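Local coordinates for protein alpha-14 giardin (Giardia lamblia, PDB 3CHJ) that binds calcium and, in its presence, phospholipid as a member of the annexin family, and may link the membrane to the underlying axoneme as a structural element, at residues V172-A175 against I176-G180; E185-T188 against W189-F193; A219-E222 against D223-G227. All blocks are in the same frame, centred on the assembly; numbering follows the deposited sequence.

Contact 1 of 3, residues V172-A175 against I176-G180; sequences VRKA and IETKG. With CA (calcium ion), chain B.
The guanidinium of R173 and the carboxylate of E177, one helical turn apart, stand almost at right angles, their planes 80° apart. E177 OE2 meets the guanidinium obliquely, and NE reaches it at 3.0 Å in a salt bridge whose N-H bends too far for more than a weak hydrogen bond. A water lies in the guanidinium plane at its edge; it accepts from R173 NH2 and donates to E177 OE2, closing a second path between the two charges. The strongest polar partner of R173 lies beyond the turn: NH1 forms a salt bridge with D215. It is also hydrogen-bonded to Y208 OH, and the guanidinium makes a cation-pi contact with Y212.

Here the helix runs out. The bond from I176 N to V172 O, 2.8 Å, is still regular, whereas T178 N lies 3.4 Å from both K174 O and A175 O in two weak bonds, and T178 is the first residue to leave helical geometry. Three carbonyls at and just past the helix end bind calcium: A175 O at 2.3 Å, T178 O and G180 O at 2.4 Å. T178 OG1 adds a fourth bond at 2.4 Å; chi1 of 61° sets the hydroxyl between the backbone N and the carbonyl carbon, on the side of the ion. This is a calcium-binding loop of annexin type, in which carbonyls at the end of a helix and in the loop that follows share the ion with E185 and E224. V172, A175 and I176 pack against W189 of helix 186-195, and V172 also against I192.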
loop_
_atom_site.group_PDB
_atom_site.type_symbol
_atom_site.label_atom_id
_atom_site.label_comp_id
_atom_site.label_asym_id
_atom_site.label_seq_id
_atom_site.Cartn_x
_atom_site.Cartn_y
_atom_site.Cartn_z
ATOM N N VAL A 172 14.969 12.606 -18.274
ATOM C CA VAL A 172 13.591 12.125 -18.182
ATOM C C VAL A 172 12.645 12.815 -19.179
ATOM O O VAL A 172 11.739 12.180 -19.722
ATOM C CB VAL A 172 13.032 12.104 -16.738
ATOM C CG1 VAL A 172 12.512 13.477 -16.259
ATOM C CG2 VAL A 172 11.934 11.027 -16.653
ATOM N N ARG A 173 12.892 14.096 -19.442
ATOM C CA ARG A 173 12.169 14.781 -20.511
ATOM C C ARG A 173 12.401 14.110 -21.862
ATOM O O ARG A 173 11.458 13.886 -22.623
ATOM C CB ARG A 173 12.532 16.263 -20.576
ATOM C CG ARG A 173 11.893 16.989 -21.745
ATOM C CD ARG A 173 10.378 17.116 -21.567
ATOM N NE ARG A 173 9.812 18.125 -22.475
ATOM C CZ ARG A 173 8.596 18.655 -22.351
ATOM N NH1 ARG A 173 7.784 18.270 -21.377
ATOM N NH2 ARG A 173 8.182 19.575 -23.215
ATOM N N LYS A 174 13.659 13.789 -22.164
ATOM C CA LYS A 174 13.992 13.065 -23.390
ATOM C C LYS A 174 13.209 11.753 -23.490
ATOM O O LYS A 174 12.594 11.449 -24.514
ATOM C CB LYS A 174 15.508 12.827 -23.460
ATOM C CG LYS A 174 16.022 12.190 -24.745
ATOM C CD LYS A 174 16.001 10.668 -24.679
ATOM C CE LYS A 174 16.214 10.029 -26.044
ATOM N NZ LYS A 174 16.236 8.533 -25.977
ATOM N N ALA A 175 13.192 11.009 -22.389
ATOM C CA ALA A 175 12.464 9.746 -22.331
ATOM C C ALA A 175 10.958 9.937 -22.541
ATOM O O ALA A 175 10.318 9.163 -23.247
ATOM C CB ALA A 175 12.750 9.059 -20.994
ATOM N N ILE A 176 10.400 10.974 -21.929
ATOM C CA ILE A 176 8.974 11.263 -22.058
ATOM C C ILE A 176 8.603 11.630 -23.506
ATOM O O ILE A 176 7.521 11.295 -23.992
ATOM C CB ILE A 176 8.582 12.362 -21.061
ATOM C CG1 ILE A 176 8.541 11.766 -19.640
ATOM C CG2 ILE A 176 7.246 13.015 -21.447
ATOM C CD1 ILE A 176 8.457 12.797 -18.509
ATOM N N GLU A 177 9.527 12.291 -24.191
ATOM C CA GLU A 177 9.252 12.765 -25.548
ATOM C C GLU A 177 9.199 11.667 -26.587
ATOM O O GLU A 177 8.480 11.803 -27.584
ATOM C CB GLU A 177 10.232 13.867 -25.966
ATOM C CG GLU A 177 9.928 15.183 -25.298
ATOM C CD GLU A 177 10.736 16.346 -25.854
ATOM O OE1 GLU A 177 11.133 16.309 -27.037
ATOM O OE2 GLU A 177 10.962 17.312 -25.105
ATOM N N THR A 178 9.932 10.572 -26.360
ATOM C CA THR A 178 9.983 9.460 -27.321
ATOM C C THR A 178 8.915 8.405 -27.049
ATOM O O THR A 178 8.688 8.015 -25.886
ATOM C CB THR A 178 11.344 8.755 -27.302
ATOM O OG1 THR A 178 11.570 8.205 -25.990
ATOM C CG2 THR A 178 12.483 9.720 -27.644
ATOM N N LYS A 179 8.264 7.936 -28.114
ATOM C CA LYS A 179 7.270 6.878 -28.007
ATOM C C LYS A 179 7.927 5.565 -27.583
ATOM O O LYS A 179 8.861 5.086 -28.232
ATOM C CB LYS A 179 6.535 6.703 -29.337
ATOM C CG LYS A 179 5.336 5.777 -29.278
ATOM C CD LYS A 179 4.778 5.521 -30.675
ATOM C CE LYS A 179 4.024 6.743 -31.195
ATOM N NZ LYS A 179 3.492 6.544 -32.579
ATOM N N GLY A 180 7.447 5.004 -26.476
ATOM C CA GLY A 180 7.986 3.749 -25.944
ATOM C C GLY A 180 9.260 3.966 -25.131
ATOM O O GLY A 180 9.934 4.991 -25.274
HETATM CA CA CA B . 10.273 7.164 -24.294
HETATM O O HOH W 1 10.398 20.371 -25.051
#

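Contact 2 of 3, residues E185-T188 against W189-F193; sequences EVST and WIRIF. With CA (calcium ion), chain B.
In the annexin-type calcium site, E185 supplies one of the acidic ligands, and its backbone O accepts from W189 N at 3.2 Å in a nearly straight bond (169°). The side chain of E185 runs the other way: extended beyond CG, it brings OE1 to the calcium ion at 2.5 Å, while OE2 stays outside bonding distance and forms a salt bridge with K174. A hydrogen bond from K182 N to OE1 further fixes the carboxylate.

With CG anti to the carbonyl carbon (chi1 -76°), the W189 indole is carried back along the first turn, and its CD1 comes within 3.3 Å of E185 O. F193 CD1 lies in the indole plane at the ring's edge. NE1 donates to E224, another calcium ligand, so the tryptophan is a second-shell residue of the site.

Farther round the helix, the CG1 atoms of V186 and I190 meet at 4.3 Å on the flank that packs on K147. T188 and I192 run alongside each other, CG2 of the threonine against CD1 of the isoleucine. The R191 guanidinium turns back over the preceding turn and pairs with D168. A water in its plane accepts from NH2 at 2.9 Å and is also hydrogen-bonded to S187 OG and, at 2.7 Å, to T188 OG1.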
loop_
_atom_site.group_PDB
_atom_site.type_symbol
_atom_site.label_atom_id
_atom_site.label_comp_id
_atom_site.label_asym_id
_atom_site.label_seq_id
_atom_site.Cartn_x
_atom_site.Cartn_y
_atom_site.Cartn_z
ATOM N N GLU A 185 16.817 4.701 -22.201
ATOM C CA GLU A 185 15.908 5.339 -21.250
ATOM C C GLU A 185 15.607 4.491 -20.011
ATOM O O GLU A 185 15.157 5.025 -18.992
ATOM C CB GLU A 185 14.606 5.726 -21.955
ATOM C CG GLU A 185 14.880 6.719 -23.109
ATOM C CD GLU A 185 13.710 6.983 -24.033
ATOM O OE1 GLU A 185 12.620 6.393 -23.869
ATOM O OE2 GLU A 185 13.894 7.805 -24.963
ATOM N N VAL A 186 15.860 3.186 -20.098
ATOM C CA VAL A 186 15.542 2.273 -18.986
ATOM C C VAL A 186 16.216 2.759 -17.715
ATOM O O VAL A 186 15.571 2.928 -16.668
ATOM C CB VAL A 186 15.974 0.817 -19.287
ATOM C CG1 VAL A 186 15.799 -0.067 -18.061
ATOM C CG2 VAL A 186 15.170 0.258 -20.451
ATOM N N SER A 187 17.522 3.012 -17.813
ATOM C CA SER A 187 18.291 3.467 -16.669
ATOM C C SER A 187 17.778 4.766 -16.048
ATOM O O SER A 187 17.778 4.904 -14.834
ATOM C CB SER A 187 19.783 3.571 -17.029
ATOM O OG SER A 187 19.998 4.572 -17.997
ATOM N N THR A 188 17.348 5.721 -16.871
ATOM C CA THR A 188 16.809 6.989 -16.361
ATOM C C THR A 188 15.568 6.758 -15.489
ATOM O O THR A 188 15.448 7.278 -14.368
ATOM C CB THR A 188 16.434 7.902 -17.535
ATOM O OG1 THR A 188 17.609 8.120 -18.342
ATOM C CG2 THR A 188 15.863 9.223 -17.066
ATOM N N TRP A 189 14.642 5.977 -16.023
ATOM C CA TRP A 189 13.397 5.747 -15.304
ATOM C C TRP A 189 13.630 5.023 -13.985
ATOM O O TRP A 189 13.020 5.351 -12.964
ATOM C CB TRP A 189 12.438 4.938 -16.155
ATOM C CG TRP A 189 11.753 5.705 -17.270
ATOM C CD1 TRP A 189 11.913 5.511 -18.612
ATOM C CD2 TRP A 189 10.773 6.745 -17.128
ATOM N NE1 TRP A 189 11.082 6.353 -19.321
ATOM C CE2 TRP A 189 10.403 7.150 -18.435
ATOM C CE3 TRP A 189 10.192 7.392 -16.024
ATOM C CZ2 TRP A 189 9.446 8.157 -18.664
ATOM C CZ3 TRP A 189 9.252 8.404 -16.242
ATOM C CH2 TRP A 189 8.893 8.783 -17.561
ATOM N N ILE A 190 14.492 4.014 -14.015
ATOM C CA ILE A 190 14.751 3.234 -12.805
ATOM C C ILE A 190 15.527 4.038 -11.765
ATOM O O ILE A 190 15.192 4.030 -10.597
ATOM C CB ILE A 190 15.445 1.882 -13.127
ATOM C CG1 ILE A 190 14.596 1.063 -14.108
ATOM C CG2 ILE A 190 15.731 1.092 -11.844
ATOM C CD1 ILE A 190 13.177 0.718 -13.615
ATOM N N ARG A 191 16.550 4.765 -12.209
ATOM C CA ARG A 191 17.332 5.559 -11.283
ATOM C C ARG A 191 16.441 6.559 -10.530
ATOM O O ARG A 191 16.493 6.661 -9.306
ATOM C CB ARG A 191 18.480 6.265 -12.017
ATOM C CG ARG A 191 19.307 7.138 -11.094
ATOM C CD ARG A 191 20.552 7.740 -11.763
ATOM N NE ARG A 191 20.241 8.646 -12.866
ATOM C CZ ARG A 191 20.283 8.313 -14.151
ATOM N NH1 ARG A 191 20.634 7.091 -14.508
ATOM N NH2 ARG A 191 19.982 9.210 -15.079
ATOM N N ILE A 192 15.597 7.279 -11.270
ATOM C CA ILE A 192 14.775 8.293 -10.631
ATOM C C ILE A 192 13.741 7.643 -9.712
ATOM O O ILE A 192 13.640 7.971 -8.521
ATOM C CB ILE A 192 14.083 9.179 -11.670
ATOM C CG1 ILE A 192 15.144 9.988 -12.458
ATOM C CG2 ILE A 192 13.110 10.120 -10.974
ATOM C CD1 ILE A 192 14.593 10.647 -13.722
ATOM N N PHE A 193 12.973 6.709 -10.257
ATOM C CA PHE A 193 11.834 6.220 -9.497
ATOM C C PHE A 193 12.197 5.217 -8.414
ATOM O O PHE A 193 11.475 5.111 -7.397
ATOM C CB PHE A 193 10.752 5.679 -10.434
ATOM C CG PHE A 193 9.966 6.768 -11.119
ATOM C CD1 PHE A 193 10.522 7.508 -12.177
ATOM C CD2 PHE A 193 8.667 7.080 -10.694
ATOM C CE1 PHE A 193 9.797 8.542 -12.786
ATOM C CE2 PHE A 193 7.948 8.115 -11.307
ATOM C CZ PHE A 193 8.489 8.824 -12.341
HETATM CA CA CA B . 10.273 7.164 -24.294
HETATM O O HOH W 2 20.163 7.575 -17.512
#

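Contact 3 of 3, residues A219-E222 against D223-G227; sequences AGVE and DEFQG. With CA (calcium ion), chain B.
Apolar contact between V221 and F225 is made where V221 CG1 touches F225 CD2 at 3.9 Å, at the last turn of helix 217-224. The same ring carbon lies 3.4 Å from V221 O, which approaches the edge of the phenyl near its plane. One face of the ring is covered by the neighbouring E224: its CG stands 3.7 Å above the plane, over the centre of the ring. F225 also stacks on F233 of helix 227-241 and meets W189 edge-to-face, which ties the helix end to two others.

Backbone hydrogen bonds carry the helix up to this point. D223 N donates to A219 O and E224 N to G220 O, both at 3.0 Å. V221 O takes the next bond, from F225 N at 3.0 Å, and a weak second one from E224 N. F225 is where the chain leaves helical geometry.

The metal bonds come from E224, which with E185 supplies the carboxylates of the annexin-type calcium site, the carbonyls coming from A175, T178 and G180. Both OE1 and OE2 bind the ion at 2.5 Å, a bidentate grip. The side chain gets there with CG anti to the backbone N (chi1 -178°) and a bend at chi2 of 79°, which leads the carboxylate off the helix. Its OE2, held also by W189, helps fix the rotation of the carboxylate.

Among the other charged groups, E222 turns to a salt bridge with R218. A219 O stands above the plane of the D223 carboxylate, 3.4 Å from D223 CG.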
loop_
_atom_site.group_PDB
_atom_site.type_symbol
_atom_site.label_atom_id
_atom_site.label_comp_id
_atom_site.label_asym_id
_atom_site.label_seq_id
_atom_site.Cartn_x
_atom_site.Cartn_y
_atom_site.Cartn_z
ATOM N N ALA A 219 1.974 13.203 -15.916
ATOM C CA ALA A 219 1.398 13.089 -17.253
ATOM C C ALA A 219 2.371 12.424 -18.236
ATOM O O ALA A 219 1.949 11.669 -19.114
ATOM C CB ALA A 219 0.956 14.476 -17.753
ATOM N N GLY A 220 3.673 12.708 -18.069
ATOM C CA GLY A 220 4.724 12.080 -18.864
ATOM C C GLY A 220 4.810 10.579 -18.613
ATOM O O GLY A 220 5.036 9.804 -19.528
ATOM N N VAL A 221 4.596 10.174 -17.366
ATOM C CA VAL A 221 4.530 8.743 -17.024
ATOM C C VAL A 221 3.399 8.080 -17.789
ATOM O O VAL A 221 3.566 6.993 -18.361
ATOM C CB VAL A 221 4.357 8.531 -15.500
ATOM C CG1 VAL A 221 3.899 7.095 -15.205
ATOM C CG2 VAL A 221 5.669 8.843 -14.776
ATOM N N GLU A 222 2.243 8.767 -17.831
ATOM C CA GLU A 222 1.080 8.242 -18.519
ATOM C C GLU A 222 1.377 8.090 -20.008
ATOM O O GLU A 222 1.015 7.087 -20.595
ATOM C CB GLU A 222 -0.142 9.146 -18.288
ATOM C CG GLU A 222 -0.639 9.139 -16.841
ATOM C CD GLU A 222 -1.199 10.474 -16.319
ATOM O OE1 GLU A 222 -1.864 11.233 -17.083
ATOM O OE2 GLU A 222 -0.972 10.761 -15.108
ATOM N N ASP A 223 2.072 9.063 -20.599
ATOM C CA ASP A 223 2.449 8.995 -22.014
ATOM C C ASP A 223 3.317 7.770 -22.276
ATOM O O ASP A 223 3.117 7.048 -23.254
ATOM C CB ASP A 223 3.224 10.241 -22.457
ATOM C CG ASP A 223 2.370 11.489 -22.509
ATOM O OD1 ASP A 223 1.130 11.392 -22.420
ATOM O OD2 ASP A 223 2.958 12.580 -22.638
ATOM N N GLU A 224 4.264 7.535 -21.373
ATOM C CA GLU A 224 5.357 6.574 -21.612
ATOM C C GLU A 224 4.969 5.115 -21.433
ATOM O O GLU A 224 5.477 4.234 -22.146
ATOM C CB GLU A 224 6.558 6.898 -20.708
ATOM C CG GLU A 224 7.788 5.982 -20.904
ATOM C CD GLU A 224 8.637 6.326 -22.135
ATOM O OE1 GLU A 224 8.082 6.689 -23.198
ATOM O OE2 GLU A 224 9.873 6.220 -22.050
ATOM N N PHE A 225 4.109 4.862 -20.458
ATOM C CA PHE A 225 3.857 3.500 -20.013
ATOM C C PHE A 225 2.419 3.099 -20.211
ATOM O O PHE A 225 1.544 3.945 -20.337
ATOM C CB PHE A 225 4.190 3.383 -18.531
ATOM C CG PHE A 225 5.646 3.626 -18.200
ATOM C CD1 PHE A 225 6.600 2.663 -18.516
ATOM C CD2 PHE A 225 6.060 4.802 -17.576
ATOM C CE1 PHE A 225 7.971 2.863 -18.198
ATOM C CE2 PHE A 225 7.422 5.015 -17.258
ATOM C CZ PHE A 225 8.377 4.034 -17.584
ATOM N N GLN A 226 2.197 1.789 -20.228
ATOM C CA GLN A 226 0.858 1.221 -20.243
ATOM C C GLN A 226 0.761 0.038 -19.283
ATOM O O GLN A 226 1.773 -0.435 -18.761
ATOM C CB GLN A 226 0.445 0.801 -21.666
ATOM C CG GLN A 226 1.184 -0.435 -22.159
ATOM C CD GLN A 226 0.748 -0.794 -23.557
ATOM O OE1 GLN A 226 1.079 -0.085 -24.513
ATOM N NE2 GLN A 226 -0.030 -1.867 -23.682
ATOM N N GLY A 227 -0.452 -0.449 -19.043
ATOM C CA GLY A 227 -0.626 -1.637 -18.225
ATOM C C GLY A 227 -0.052 -1.477 -16.825
ATOM O O GLY A 227 -0.104 -0.377 -16.248
HETATM CA CA CA B . 10.273 7.164 -24.294
#

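In the fold
All three contacts meet at one calcium ion, whose seven protein ligands are four oxygens from contact 1, one from contact 2 and two from contact 3. The centres of the contacts lie about 11 Å (contacts 1 and 2), 10 Å (1 and 3) and 14 Å (2 and 3) apart. Between contacts 1 and 2, E185 OE2 lies 2.7 Å from K174 NZ and 2.6 Å from T178 OG1, the latter a probable hydrogen bond. Contacts 1 and 3 also touch away from the ion, I176 CG2 packing on G220 CA at 3.7 Å. In contacts 2 and 3, W189 NE1 and E224 OE2 are 3.0 Å apart. E185 OE1 and E224 OE2 approach to 3.3 Å, a closeness the shared calcium probably offsets.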